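PDB 6OZU: eukaryotic translation initiation factor 4 gamma 5 from Trypanosoma cruzi, which probably acts in translation initiation as an eIF4G-type scaffold, its helical MIF4G domain being the kind that binds the RNA helicase eIF4A in related factors. Local coordinates for residues I61-P64 against Y65-K68; A102-A105 against Q106-L109; L126-A129 against G130-A134; I136-L139 against G140-T144. All coordinates share one frame; numbering follows the deposited sequence.

Interaction 1. Residues I61-P64 against Y65-K68; sequences IFVP and YYVK
The ring of Tyr66 lies against the carbonyl of Phe62, with Phe62 O 3.5 Å above the plane of the Tyr66 ring, over its centre. The N-H of Tyr66 reaches Phe62 O at 3.2 Å. The N-H of Tyr65 adds a weak bond to the same oxygen, 2.9 Å from Tyr65 N to Phe62 O. Tyr66 has CG beside its own backbone N (chi1 -59°), which turns the ring back along the chain toward Phe62. Its OH then meets the edge of the Phe62 ring, 3.3 Å from Tyr66 OH to Phe62 CD2. That hydroxyl is also hydrogen-bonded to Lys53, and weakly to Asp59. Val67 N binds Val63 O in a nearly straight bond of 3.1 Å. Pro64 O takes the N-H of Lys68 at 2.9 Å. The Lys68 chain bends at its end and brings NZ back to Pro64 O at 3.3 Å, a weak bond. The main partner of this amine is His145. Val63 and Val67 lie a turn apart and both pack on Phe138. Proline has no N-H to give, which is consistent with a place in the first turn, where backbone N-H groups have no helical acceptor. This is an N-terminal turn of an alpha helix within the all-helical MIF4G fold.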
ATOM      1  N   ILE A  61      -0.014  12.507  -4.324  1.00 83.12           N
ATOM      2  CA  ILE A  61      -1.293  13.242  -4.316  1.00 83.46           C
ATOM      3  C   ILE A  61      -2.383  12.573  -5.193  1.00 86.65           C
ATOM      4  O   ILE A  61      -3.543  12.507  -4.768  1.00 86.37           O
ATOM      5  CB  ILE A  61      -1.127  14.754  -4.695  1.00 87.66           C
ATOM      6  CG1 ILE A  61       0.357  15.182  -4.925  1.00 87.47           C
ATOM      7  CG2 ILE A  61      -1.814  15.651  -3.672  1.00 88.59           C
ATOM      8  CD1 ILE A  61       0.877  15.062  -6.383  1.00 91.64           C
ATOM      9  N   PHE A  62      -2.014  12.140  -6.434  1.00 81.79           N
ATOM     10  CA  PHE A  62      -2.905  11.489  -7.403  1.00 81.58           C
ATOM     11  C   PHE A  62      -3.060   9.974  -7.175  1.00 80.18           C
ATOM     12  O   PHE A  62      -3.944   9.367  -7.777  1.00 79.80           O
ATOM     13  CB  PHE A  62      -2.451  11.713  -8.863  1.00 85.38           C
ATOM     14  CG  PHE A  62      -1.696  12.970  -9.231  1.00 88.84           C
ATOM     15  CD1 PHE A  62      -2.156  14.224  -8.834  1.00 93.13           C
ATOM     16  CD2 PHE A  62      -0.591  12.911 -10.077  1.00 92.09           C
ATOM     17  CE1 PHE A  62      -1.455  15.381  -9.176  1.00 95.31           C
ATOM     18  CE2 PHE A  62       0.094  14.072 -10.446  1.00 96.24           C
ATOM     19  CZ  PHE A  62      -0.337  15.298  -9.984  1.00 95.24           C
ATOM     20  N   VAL A  63      -2.203   9.366  -6.333  1.00 72.63           N
ATOM     21  CA  VAL A  63      -2.218   7.932  -6.059  1.00 71.11           C
ATOM     22  C   VAL A  63      -3.608   7.476  -5.518  1.00 75.56           C
ATOM     23  O   VAL A  63      -4.092   6.453  -6.023  1.00 75.12           O
ATOM     24  CB  VAL A  63      -1.014   7.443  -5.207  1.00 73.07           C
ATOM     25  CG1 VAL A  63      -1.132   5.958  -4.873  1.00 72.28           C
ATOM     26  CG2 VAL A  63       0.291   7.686  -5.954  1.00 72.93           C
ATOM     27  N   PRO A  64      -4.332   8.223  -4.628  1.00 71.71           N
ATOM     28  CA  PRO A  64      -5.675   7.755  -4.221  1.00 70.79           C
ATOM     29  C   PRO A  64      -6.642   7.669  -5.401  1.00 73.82           C
ATOM     30  O   PRO A  64      -7.555   6.849  -5.365  1.00 73.68           O
ATOM     31  CB  PRO A  64      -6.143   8.814  -3.216  1.00 72.75           C
ATOM     32  CG  PRO A  64      -4.925   9.521  -2.776  1.00 76.67           C
ATOM     33  CD  PRO A  64      -3.975   9.476  -3.927  1.00 72.85           C
ATOM     34  N   TYR A  65      -6.429   8.502  -6.448  1.00 69.96           N
ATOM     35  CA  TYR A  65      -7.278   8.508  -7.642  1.00 70.50           C
ATOM     36  C   TYR A  65      -7.014   7.305  -8.527  1.00 72.31           C
ATOM     37  O   TYR A  65      -7.962   6.793  -9.111  1.00 72.40           O
ATOM     38  CB  TYR A  65      -7.169   9.824  -8.436  1.00 73.22           C
ATOM     39  CG  TYR A  65      -7.535  11.033  -7.611  1.00 76.55           C
ATOM     40  CD1 TYR A  65      -8.864  11.315  -7.300  1.00 79.88           C
ATOM     41  CD2 TYR A  65      -6.551  11.872  -7.092  1.00 77.06           C
ATOM     42  CE1 TYR A  65      -9.205  12.407  -6.503  1.00 82.50           C
ATOM     43  CE2 TYR A  65      -6.878  12.971  -6.300  1.00 78.50           C
ATOM     44  CZ  TYR A  65      -8.207  13.240  -6.014  1.00 89.70           C
ATOM     45  OH  TYR A  65      -8.533  14.314  -5.226  1.00 92.38           O
ATOM     46  N   TYR A  66      -5.732   6.866  -8.638  1.00 66.88           N
ATOM     47  CA  TYR A  66      -5.304   5.697  -9.412  1.00 66.02           C
ATOM     48  C   TYR A  66      -5.933   4.473  -8.790  1.00 66.08           C
ATOM     49  O   TYR A  66      -6.488   3.627  -9.501  1.00 66.17           O
ATOM     50  CB  TYR A  66      -3.774   5.515  -9.380  1.00 66.92           C
ATOM     51  CG  TYR A  66      -2.961   6.672  -9.902  1.00 71.06           C
ATOM     52  CD1 TYR A  66      -3.468   7.523 -10.881  1.00 75.34           C
ATOM     53  CD2 TYR A  66      -1.672   6.901  -9.443  1.00 71.82           C
ATOM     54  CE1 TYR A  66      -2.712   8.581 -11.381  1.00 77.59           C
ATOM     55  CE2 TYR A  66      -0.927   7.988  -9.895  1.00 74.07           C
ATOM     56  CZ  TYR A  66      -1.443   8.814 -10.881  1.00 85.52           C
ATOM     57  OH  TYR A  66      -0.699   9.868 -11.351  1.00 91.70           O
ATOM     58  N   VAL A  67      -5.843   4.398  -7.451  1.00 58.53           N
ATOM     59  CA  VAL A  67      -6.371   3.334  -6.610  1.00 56.40           C
ATOM     60  C   VAL A  67      -7.918   3.318  -6.700  1.00 61.33           C
ATOM     61  O   VAL A  67      -8.499   2.238  -6.790  1.00 62.94           O
ATOM     62  CB  VAL A  67      -5.771   3.455  -5.179  1.00 58.26           C
ATOM     63  CG1 VAL A  67      -6.530   2.635  -4.170  1.00 57.76           C
ATOM     64  CG2 VAL A  67      -4.303   3.047  -5.164  1.00 57.12           C
ATOM     65  N   LYS A  68      -8.569   4.504  -6.793  1.00 57.22           N
ATOM     66  CA  LYS A  68     -10.029   4.621  -6.959  1.00 57.18           C
ATOM     67  C   LYS A  68     -10.516   4.157  -8.347  1.00 61.97           C
ATOM     68  O   LYS A  68     -11.683   3.773  -8.487  1.00 63.29           O
ATOM     69  CB  LYS A  68     -10.511   6.042  -6.657  1.00 59.53           C
ATOM     70  CG  LYS A  68     -10.676   6.311  -5.170  1.00 63.91           C
ATOM     71  CD  LYS A  68     -11.061   7.757  -4.892  1.00 69.88           C
ATOM     72  CE  LYS A  68     -10.954   8.091  -3.434  1.00 65.72           C
ATOM     73  NZ  LYS A  68      -9.555   8.042  -2.959  1.00 71.59           N
TER

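Interaction 2. Residues A102-A105 against Q106-L109; sequences AEEA and QAQL
Ala102 O accepts the N-H of Gln106 at 3.3 Å, and this opens a run of four i to i+4 backbone bonds. The same Ala102 O is also hydrogen-bonded to Gln132 NE2 on helix 118-144, so two donors share it. Glu103 O takes Ala107 N at 3.1 Å. CB of Gln106 also lies against this carbonyl, 3.3 Å from Gln106 CB to Glu103 O. The Glu103 side chain is extended and leads away from the next turn. Its carboxylate forms a salt bridge with Arg166 and a weak hydrogen bond with His155. Glu104 O binds Gln108 N at 2.9 Å. Gln108 CB lies close to this oxygen, 3.3 Å from Glu104 O. The Glu104 chain bends at chi2 (49°), which carries its carboxylate forward along the helix. Glu104 OE2 comes to 4.3 Å from the methyl CB of Ala107 and pairs with Arg111 in a salt bridge. Ala105 O closes the series with Leu109 N at 3.0 Å, an N-H...O angle of 166°. The small side chain of Ala105 sits against Phe128, which also touches Gln106 and Leu109. The chemistry divides by face. Ala105, Gln106 and Leu109 meet helix 118-144, while Glu103 and Glu104 have arginine partners. The contact across the turn is made mainly by the backbone, and the charges of both glutamates are probably balanced by those arginines.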
ATOM      1  N   ALA A 102      10.150  -4.080  -2.766  1.00 45.21           N
ATOM      2  CA  ALA A 102      10.363  -3.170  -1.649  1.00 41.77           C
ATOM      3  C   ALA A 102      11.117  -3.858  -0.506  1.00 44.89           C
ATOM      4  O   ALA A 102      12.069  -3.276  -0.014  1.00 44.64           O
ATOM      5  CB  ALA A 102       9.045  -2.588  -1.180  1.00 41.06           C
ATOM      6  N   GLU A 103      10.777  -5.127  -0.165  1.00 42.55           N
ATOM      7  CA  GLU A 103      11.464  -5.904   0.872  1.00 44.04           C
ATOM      8  C   GLU A 103      12.940  -6.154   0.520  1.00 51.50           C
ATOM      9  O   GLU A 103      13.818  -5.842   1.324  1.00 52.71           O
ATOM     10  CB  GLU A 103      10.744  -7.241   1.126  1.00 46.49           C
ATOM     11  CG  GLU A 103      11.355  -8.044   2.265  1.00 53.70           C
ATOM     12  CD  GLU A 103      10.734  -9.393   2.553  1.00 73.59           C
ATOM     13  OE1 GLU A 103       9.762  -9.774   1.862  1.00 62.52           O
ATOM     14  OE2 GLU A 103      11.224 -10.076   3.481  1.00 74.47           O
ATOM     15  N   GLU A 104      13.199  -6.716  -0.669  1.00 49.02           N
ATOM     16  CA  GLU A 104      14.534  -7.020  -1.185  1.00 50.83           C
ATOM     17  C   GLU A 104      15.417  -5.779  -1.393  1.00 53.68           C
ATOM     18  O   GLU A 104      16.631  -5.882  -1.214  1.00 53.98           O
ATOM     19  CB  GLU A 104      14.447  -7.871  -2.471  1.00 54.04           C
ATOM     20  CG  GLU A 104      15.739  -8.581  -2.867  1.00 71.30           C
ATOM     21  CD  GLU A 104      16.477  -9.384  -1.809  1.00102.99           C
ATOM     22  OE1 GLU A 104      15.825 -10.136  -1.046  1.00107.38           O
ATOM     23  OE2 GLU A 104      17.722  -9.273  -1.758  1.00 96.53           O
ATOM     24  N   ALA A 105      14.818  -4.616  -1.745  1.00 47.94           N
ATOM     25  CA  ALA A 105      15.531  -3.355  -1.931  1.00 47.32           C
ATOM     26  C   ALA A 105      16.091  -2.881  -0.580  1.00 52.17           C
ATOM     27  O   ALA A 105      17.229  -2.417  -0.520  1.00 51.92           O
ATOM     28  CB  ALA A 105      14.592  -2.314  -2.517  1.00 47.32           C
ATOM     29  N   GLN A 106      15.298  -3.051   0.503  1.00 48.67           N
ATOM     30  CA  GLN A 106      15.639  -2.752   1.894  1.00 47.10           C
ATOM     31  C   GLN A 106      16.810  -3.655   2.337  1.00 53.74           C
ATOM     32  O   GLN A 106      17.793  -3.148   2.893  1.00 55.04           O
ATOM     33  CB  GLN A 106      14.404  -2.978   2.795  1.00 46.82           C
ATOM     34  CG  GLN A 106      14.585  -2.593   4.255  1.00 53.83           C
ATOM     35  CD  GLN A 106      14.745  -1.096   4.441  1.00 82.94           C
ATOM     36  OE1 GLN A 106      13.911  -0.284   3.991  1.00 76.51           O
ATOM     37  NE2 GLN A 106      15.827  -0.697   5.111  1.00 77.35           N
ATOM     38  N   ALA A 107      16.693  -4.979   2.082  1.00 50.29           N
ATOM     39  CA  ALA A 107      17.694  -6.016   2.390  1.00 51.53           C
ATOM     40  C   ALA A 107      19.014  -5.755   1.668  1.00 59.34           C
ATOM     41  O   ALA A 107      20.075  -5.900   2.274  1.00 59.65           O
ATOM     42  CB  ALA A 107      17.161  -7.383   2.012  1.00 52.88           C
ATOM     43  N   GLN A 108      18.938  -5.356   0.375  1.00 57.81           N
ATOM     44  CA  GLN A 108      20.077  -5.019  -0.464  1.00 59.97           C
ATOM     45  C   GLN A 108      20.813  -3.811   0.118  1.00 66.59           C
ATOM     46  O   GLN A 108      22.017  -3.913   0.343  1.00 68.70           O
ATOM     47  CB  GLN A 108      19.616  -4.742  -1.898  1.00 61.87           C
ATOM     48  CG  GLN A 108      20.359  -5.538  -2.956  1.00 78.44           C
ATOM     49  CD  GLN A 108      19.647  -5.580  -4.293  1.00 99.58           C
ATOM     50  OE1 GLN A 108      18.549  -5.020  -4.477  1.00 97.62           O
ATOM     51  NE2 GLN A 108      20.257  -6.258  -5.263  1.00 83.46           N
ATOM     52  N   LEU A 109      20.089  -2.705   0.423  1.00 62.59           N
ATOM     53  CA  LEU A 109      20.649  -1.482   1.017  1.00 62.20           C
ATOM     54  C   LEU A 109      21.490  -1.784   2.244  1.00 67.02           C
ATOM     55  O   LEU A 109      22.645  -1.361   2.306  1.00 68.23           O
ATOM     56  CB  LEU A 109      19.540  -0.461   1.376  1.00 60.52           C
ATOM     57  CG  LEU A 109      20.010   0.864   2.014  1.00 63.60           C
ATOM     58  CD1 LEU A 109      20.344   1.908   0.956  1.00 63.80           C
ATOM     59  CD2 LEU A 109      18.982   1.384   2.976  1.00 64.63           C
TER

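Interaction 3. Residues L126-A129 against G130-A134; sequences LIFA and GKQKA. With SO4 (sulfate ion), chain I.
Phe128 and Gln132 both hold CG anti to the backbone N (chi1 -174° for Phe128), and this lays the two side chains side by side on one face of the helix. Gln132 then bends at chi2 (68°), and its amide ends next to the ring. Gln132 NE2 is 3.4 Å from Phe128 CE2. The amide and ring planes are 71° apart, and the approach is oblique. The hydrogen-bond partner of this amide nitrogen is Ala102 O, on helix 82-112. Ile127 and Lys131 form a second pair, lying side by side and pointing the same way. The bent lysine chain brings Lys131 CE to 3.8 Å from Ile127 CG2. The backbone is less regular here. Phe128 O accepts two donors, Gln132 N at 2.8 Å and Lys131 N at 2.9 Å. The first comes nearly end-on to the carbonyl, and the second comes from above its plane. Gly130 N makes a weak bond to Leu126 O at 3.4 Å. Ala129 O takes Lys133 N at 2.8 Å. The Lys133 chain runs away from the preceding turn to a sulfate, probably from the crystallisation liquor. Lys133 NZ binds sulfate O3 at 2.8 Å, and O1 more weakly. The chemistry differs from one side chain to the next. Gln132 turns its amide to a neighbouring helix beside an aromatic ring, while Lys133 is placed where its amine binds a sulfate in the crystal.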
ATOM      1  N   LEU A 126      18.868   7.833   3.889  1.00 45.38           N
ATOM      2  CA  LEU A 126      17.968   8.957   3.590  1.00 44.25           C
ATOM      3  C   LEU A 126      17.533   8.943   2.125  1.00 49.10           C
ATOM      4  O   LEU A 126      16.350   9.162   1.837  1.00 50.29           O
ATOM      5  CB  LEU A 126      18.611  10.299   3.977  1.00 44.31           C
ATOM      6  CG  LEU A 126      17.852  11.600   3.604  1.00 49.76           C
ATOM      7  CD1 LEU A 126      16.558  11.766   4.392  1.00 49.52           C
ATOM      8  CD2 LEU A 126      18.708  12.792   3.840  1.00 51.26           C
ATOM      9  N   ILE A 127      18.483   8.663   1.200  1.00 44.48           N
ATOM     10  CA  ILE A 127      18.224   8.577  -0.239  1.00 44.07           C
ATOM     11  C   ILE A 127      17.220   7.452  -0.502  1.00 47.25           C
ATOM     12  O   ILE A 127      16.297   7.621  -1.304  1.00 48.66           O
ATOM     13  CB  ILE A 127      19.559   8.380  -1.032  1.00 47.74           C
ATOM     14  CG1 ILE A 127      20.475   9.625  -0.902  1.00 48.39           C
ATOM     15  CG2 ILE A 127      19.303   8.037  -2.518  1.00 44.81           C
ATOM     16  CD1 ILE A 127      21.966   9.365  -1.267  1.00 53.60           C
ATOM     17  N   PHE A 128      17.400   6.317   0.187  1.00 41.74           N
ATOM     18  CA  PHE A 128      16.534   5.161   0.050  1.00 41.79           C
ATOM     19  C   PHE A 128      15.138   5.415   0.578  1.00 47.31           C
ATOM     20  O   PHE A 128      14.174   5.071  -0.095  1.00 49.58           O
ATOM     21  CB  PHE A 128      17.166   3.908   0.676  1.00 43.77           C
ATOM     22  CG  PHE A 128      16.368   2.648   0.421  1.00 45.78           C
ATOM     23  CD1 PHE A 128      16.375   2.041  -0.828  1.00 48.87           C
ATOM     24  CD2 PHE A 128      15.579   2.090   1.424  1.00 47.75           C
ATOM     25  CE1 PHE A 128      15.602   0.907  -1.071  1.00 50.15           C
ATOM     26  CE2 PHE A 128      14.820   0.948   1.186  1.00 49.94           C
ATOM     27  CZ  PHE A 128      14.839   0.363  -0.054  1.00 50.02           C
ATOM     28  N   ALA A 129      15.027   6.027   1.765  1.00 43.47           N
ATOM     29  CA  ALA A 129      13.768   6.357   2.437  1.00 41.45           C
ATOM     30  C   ALA A 129      12.801   7.125   1.513  1.00 43.99           C
ATOM     31  O   ALA A 129      11.595   6.843   1.525  1.00 43.48           O
ATOM     32  CB  ALA A 129      14.058   7.155   3.685  1.00 41.51           C
ATOM     33  N   GLY A 130      13.351   8.046   0.707  1.00 39.35           N
ATOM     34  CA  GLY A 130      12.610   8.873  -0.244  1.00 39.19           C
ATOM     35  C   GLY A 130      11.952   8.079  -1.354  1.00 45.83           C
ATOM     36  O   GLY A 130      10.917   8.484  -1.910  1.00 45.59           O
ATOM     37  N   LYS A 131      12.560   6.920  -1.674  1.00 44.47           N
ATOM     38  CA  LYS A 131      12.072   5.973  -2.667  1.00 45.40           C
ATOM     39  C   LYS A 131      11.140   4.964  -1.997  1.00 47.73           C
ATOM     40  O   LYS A 131      10.073   4.676  -2.537  1.00 49.28           O
ATOM     41  CB  LYS A 131      13.252   5.272  -3.383  1.00 50.26           C
ATOM     42  CG  LYS A 131      14.065   6.228  -4.298  1.00 67.45           C
ATOM     43  CD  LYS A 131      15.324   5.586  -4.924  1.00 76.43           C
ATOM     44  CE  LYS A 131      16.600   6.383  -4.689  1.00 78.93           C
ATOM     45  NZ  LYS A 131      16.844   7.429  -5.736  1.00 82.15           N
ATOM     46  N   GLN A 132      11.508   4.484  -0.798  1.00 41.92           N
ATOM     47  CA  GLN A 132      10.719   3.534  -0.033  1.00 41.03           C
ATOM     48  C   GLN A 132       9.366   4.086   0.433  1.00 48.60           C
ATOM     49  O   GLN A 132       8.411   3.310   0.476  1.00 50.32           O
ATOM     50  CB  GLN A 132      11.524   2.955   1.140  1.00 41.56           C
ATOM     51  CG  GLN A 132      10.974   1.626   1.711  1.00 50.97           C
ATOM     52  CD  GLN A 132      11.096   0.431   0.770  1.00 57.52           C
ATOM     53  OE1 GLN A 132      10.582   0.420  -0.354  1.00 55.35           O
ATOM     54  NE2 GLN A 132      11.755  -0.623   1.220  1.00 43.87           N
ATOM     55  N   LYS A 133       9.260   5.403   0.761  1.00 45.53           N
ATOM     56  CA  LYS A 133       7.993   6.010   1.203  1.00 44.98           C
ATOM     57  C   LYS A 133       6.869   5.876   0.158  1.00 50.12           C
ATOM     58  O   LYS A 133       5.726   5.640   0.546  1.00 50.09           O
ATOM     59  CB  LYS A 133       8.155   7.469   1.681  1.00 47.65           C
ATOM     60  CG  LYS A 133       8.631   8.462   0.635  1.00 59.82           C
ATOM     61  CD  LYS A 133       8.065   9.854   0.843  1.00 60.17           C
ATOM     62  CE  LYS A 133       8.244  10.654  -0.431  1.00 78.53           C
ATOM     63  NZ  LYS A 133       8.035  12.096  -0.173  1.00 99.86           N
ATOM     64  N   ALA A 134       7.208   5.956  -1.157  1.00 48.16           N
ATOM     65  CA  ALA A 134       6.284   5.769  -2.299  1.00 48.67           C
ATOM     66  C   ALA A 134       5.603   4.402  -2.257  1.00 50.07           C
ATOM     67  O   ALA A 134       4.416   4.321  -2.581  1.00 50.27           O
ATOM     68  CB  ALA A 134       7.026   5.923  -3.607  1.00 50.92           C
TER
HETATM   69  S   SO4 I 407       7.045  13.814  -2.826  1.00159.21           S
HETATM   70  O1  SO4 I 407       6.301  12.612  -2.457  1.00158.46           O
HETATM   71  O2  SO4 I 407       6.919  14.052  -4.262  1.00160.34           O
HETATM   72  O3  SO4 I 407       8.458  13.630  -2.476  1.00158.65           O
HETATM   73  O4  SO4 I 407       6.513  14.980  -2.119  1.00159.40           O

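Interaction 4. Residues I136-L139 against G140-T144; sequences INFL and GLLFT
Four regular i to i+4 backbone bonds run from Ile136 O to Gly140 N, Asn137 O to Leu141 N, Phe138 O to Leu142 N and Leu139 O to Phe143 N, at 2.9 to 3.1 Å. Leu142 lies on the face of the Phe138 ring. Its CD1 is 3.7 Å from the ring centroid and only 11° off the normal, a CH-pi contact. Leu142 CG also lies over a face of the ring, 3.6 Å from Phe138 CE1. Phe138 has CG anti to its backbone N (chi1 -173°), which carries the ring forward along the helix to this leucine. The ring also meets Phe51 edge-to-face, and Phe99 packs on both Phe138 and Leu142. On another side of the helix the flat amide of Asn137 crosses Leu141. Leu141 CD1 lies 3.7 Å from both Asn137 OD1 and Asn137 ND2. Gly140 brings no side chain to this turn, and its backbone passes close to Asn137 O. Leu139 and Phe143 turn to helix 150-162, touching Val152, Val156 and Val153. Leu141 packs on Val63 and Pro64 of helix 63-76. These surroundings are those of a central helix in the apolar core of a helical-repeat MIF4G fold.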
ATOM      1  N   ILE A 136       5.284   2.323   0.650  1.00 45.14           N
ATOM      2  CA  ILE A 136       4.533   2.336   1.912  1.00 43.93           C
ATOM      3  C   ILE A 136       3.257   3.173   1.756  1.00 42.66           C
ATOM      4  O   ILE A 136       2.195   2.705   2.156  1.00 42.29           O
ATOM      5  CB  ILE A 136       5.419   2.763   3.116  1.00 47.40           C
ATOM      6  CG1 ILE A 136       6.773   1.994   3.157  1.00 46.73           C
ATOM      7  CG2 ILE A 136       4.655   2.616   4.447  1.00 51.05           C
ATOM      8  CD1 ILE A 136       6.719   0.414   3.361  1.00 53.33           C
ATOM      9  N   ASN A 137       3.332   4.337   1.092  1.00 37.92           N
ATOM     10  CA  ASN A 137       2.131   5.141   0.810  1.00 39.87           C
ATOM     11  C   ASN A 137       1.127   4.297  -0.013  1.00 43.92           C
ATOM     12  O   ASN A 137      -0.021   4.094   0.414  1.00 43.31           O
ATOM     13  CB  ASN A 137       2.474   6.461   0.076  1.00 45.28           C
ATOM     14  CG  ASN A 137       1.273   7.348  -0.214  1.00 75.50           C
ATOM     15  OD1 ASN A 137       0.380   7.532   0.625  1.00 60.19           O
ATOM     16  ND2 ASN A 137       1.222   7.916  -1.413  1.00 71.85           N
ATOM     17  N   PHE A 138       1.604   3.730  -1.130  1.00 39.78           N
ATOM     18  CA  PHE A 138       0.812   2.870  -1.990  1.00 39.35           C
ATOM     19  C   PHE A 138       0.157   1.711  -1.201  1.00 45.36           C
ATOM     20  O   PHE A 138      -1.056   1.517  -1.345  1.00 45.48           O
ATOM     21  CB  PHE A 138       1.657   2.379  -3.152  1.00 41.05           C
ATOM     22  CG  PHE A 138       0.918   1.599  -4.221  1.00 43.22           C
ATOM     23  CD1 PHE A 138      -0.356   1.985  -4.638  1.00 46.94           C
ATOM     24  CD2 PHE A 138       1.519   0.528  -4.857  1.00 43.99           C
ATOM     25  CE1 PHE A 138      -1.018   1.298  -5.656  1.00 47.67           C
ATOM     26  CE2 PHE A 138       0.861  -0.144  -5.883  1.00 48.41           C
ATOM     27  CZ  PHE A 138      -0.407   0.238  -6.269  1.00 46.82           C
ATOM     28  N   LEU A 139       0.921   1.005  -0.321  1.00 41.41           N
ATOM     29  CA  LEU A 139       0.388  -0.083   0.517  1.00 41.30           C
ATOM     30  C   LEU A 139      -0.832   0.375   1.347  1.00 47.95           C
ATOM     31  O   LEU A 139      -1.827  -0.353   1.420  1.00 49.21           O
ATOM     32  CB  LEU A 139       1.479  -0.672   1.443  1.00 40.07           C
ATOM     33  CG  LEU A 139       1.061  -1.885   2.314  1.00 42.53           C
ATOM     34  CD1 LEU A 139       0.952  -3.182   1.488  1.00 42.51           C
ATOM     35  CD2 LEU A 139       2.022  -2.087   3.458  1.00 43.27           C
ATOM     36  N   GLY A 140      -0.737   1.582   1.924  1.00 44.35           N
ATOM     37  CA  GLY A 140      -1.791   2.220   2.711  1.00 43.56           C
ATOM     38  C   GLY A 140      -3.036   2.530   1.909  1.00 45.76           C
ATOM     39  O   GLY A 140      -4.145   2.210   2.332  1.00 44.62           O
ATOM     40  N   LEU A 141      -2.863   3.129   0.735  1.00 42.37           N
ATOM     41  CA  LEU A 141      -3.977   3.421  -0.172  1.00 43.44           C
ATOM     42  C   LEU A 141      -4.661   2.161  -0.734  1.00 49.99           C
ATOM     43  O   LEU A 141      -5.893   2.149  -0.891  1.00 51.33           O
ATOM     44  CB  LEU A 141      -3.504   4.312  -1.304  1.00 43.78           C
ATOM     45  CG  LEU A 141      -3.072   5.687  -0.850  1.00 46.80           C
ATOM     46  CD1 LEU A 141      -2.085   6.254  -1.767  1.00 47.26           C
ATOM     47  CD2 LEU A 141      -4.240   6.587  -0.669  1.00 46.70           C
ATOM     48  N   LEU A 142      -3.882   1.093  -1.012  1.00 45.36           N
ATOM     49  CA  LEU A 142      -4.462  -0.159  -1.508  1.00 44.29           C
ATOM     50  C   LEU A 142      -5.296  -0.767  -0.389  1.00 51.33           C
ATOM     51  O   LEU A 142      -6.391  -1.258  -0.642  1.00 54.16           O
ATOM     52  CB  LEU A 142      -3.386  -1.169  -1.950  1.00 43.36           C
ATOM     53  CG  LEU A 142      -2.606  -0.916  -3.241  1.00 46.11           C
ATOM     54  CD1 LEU A 142      -1.392  -1.813  -3.308  1.00 44.95           C
ATOM     55  CD2 LEU A 142      -3.464  -1.173  -4.480  1.00 46.12           C
ATOM     56  N   PHE A 143      -4.784  -0.714   0.846  1.00 48.34           N
ATOM     57  CA  PHE A 143      -5.444  -1.247   2.043  1.00 49.15           C
ATOM     58  C   PHE A 143      -6.753  -0.526   2.406  1.00 53.97           C
ATOM     59  O   PHE A 143      -7.755  -1.184   2.649  1.00 55.74           O
ATOM     60  CB  PHE A 143      -4.475  -1.275   3.236  1.00 50.52           C
ATOM     61  CG  PHE A 143      -5.014  -1.999   4.432  1.00 52.82           C
ATOM     62  CD1 PHE A 143      -5.278  -3.367   4.375  1.00 57.22           C
ATOM     63  CD2 PHE A 143      -5.299  -1.309   5.609  1.00 55.31           C
ATOM     64  CE1 PHE A 143      -5.775  -4.038   5.479  1.00 58.31           C
ATOM     65  CE2 PHE A 143      -5.814  -1.979   6.710  1.00 58.29           C
ATOM     66  CZ  PHE A 143      -6.038  -3.344   6.638  1.00 56.49           C
ATOM     67  N   THR A 144      -6.753   0.807   2.414  1.00 50.83           N
ATOM     68  CA  THR A 144      -7.936   1.625   2.721  1.00 51.60           C
ATOM     69  C   THR A 144      -9.047   1.494   1.652  1.00 59.44           C
ATOM     70  O   THR A 144     -10.215   1.770   1.939  1.00 60.80           O
ATOM     71  CB  THR A 144      -7.530   3.077   2.974  1.00 54.20           C
ATOM     72  OG1 THR A 144      -6.861   3.572   1.825  1.00 54.51           O
ATOM     73  CG2 THR A 144      -6.639   3.246   4.215  1.00 48.68           C
TER

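How the interactions relate
All four contacts are local, so none closes a long loop, and they follow in series without nesting or crossing. Interaction 1 opens helix 63-76. Interaction 2 lies on helix 82-112, its centre about 25 Å from that of interaction 1. Helix 118-144 carries interactions 3 and 4, which adjoin in sequence. This helix ties the set together. Its earlier part, in interaction 3, packs on interaction 2. Its later part, in interaction 4, packs on interaction 1, where Val67 CG1 also comes to 3.4 Å from Leu141 O. Helix 118-144 thus links helix 63-76 with helix 82-112 in the MIF4G fold.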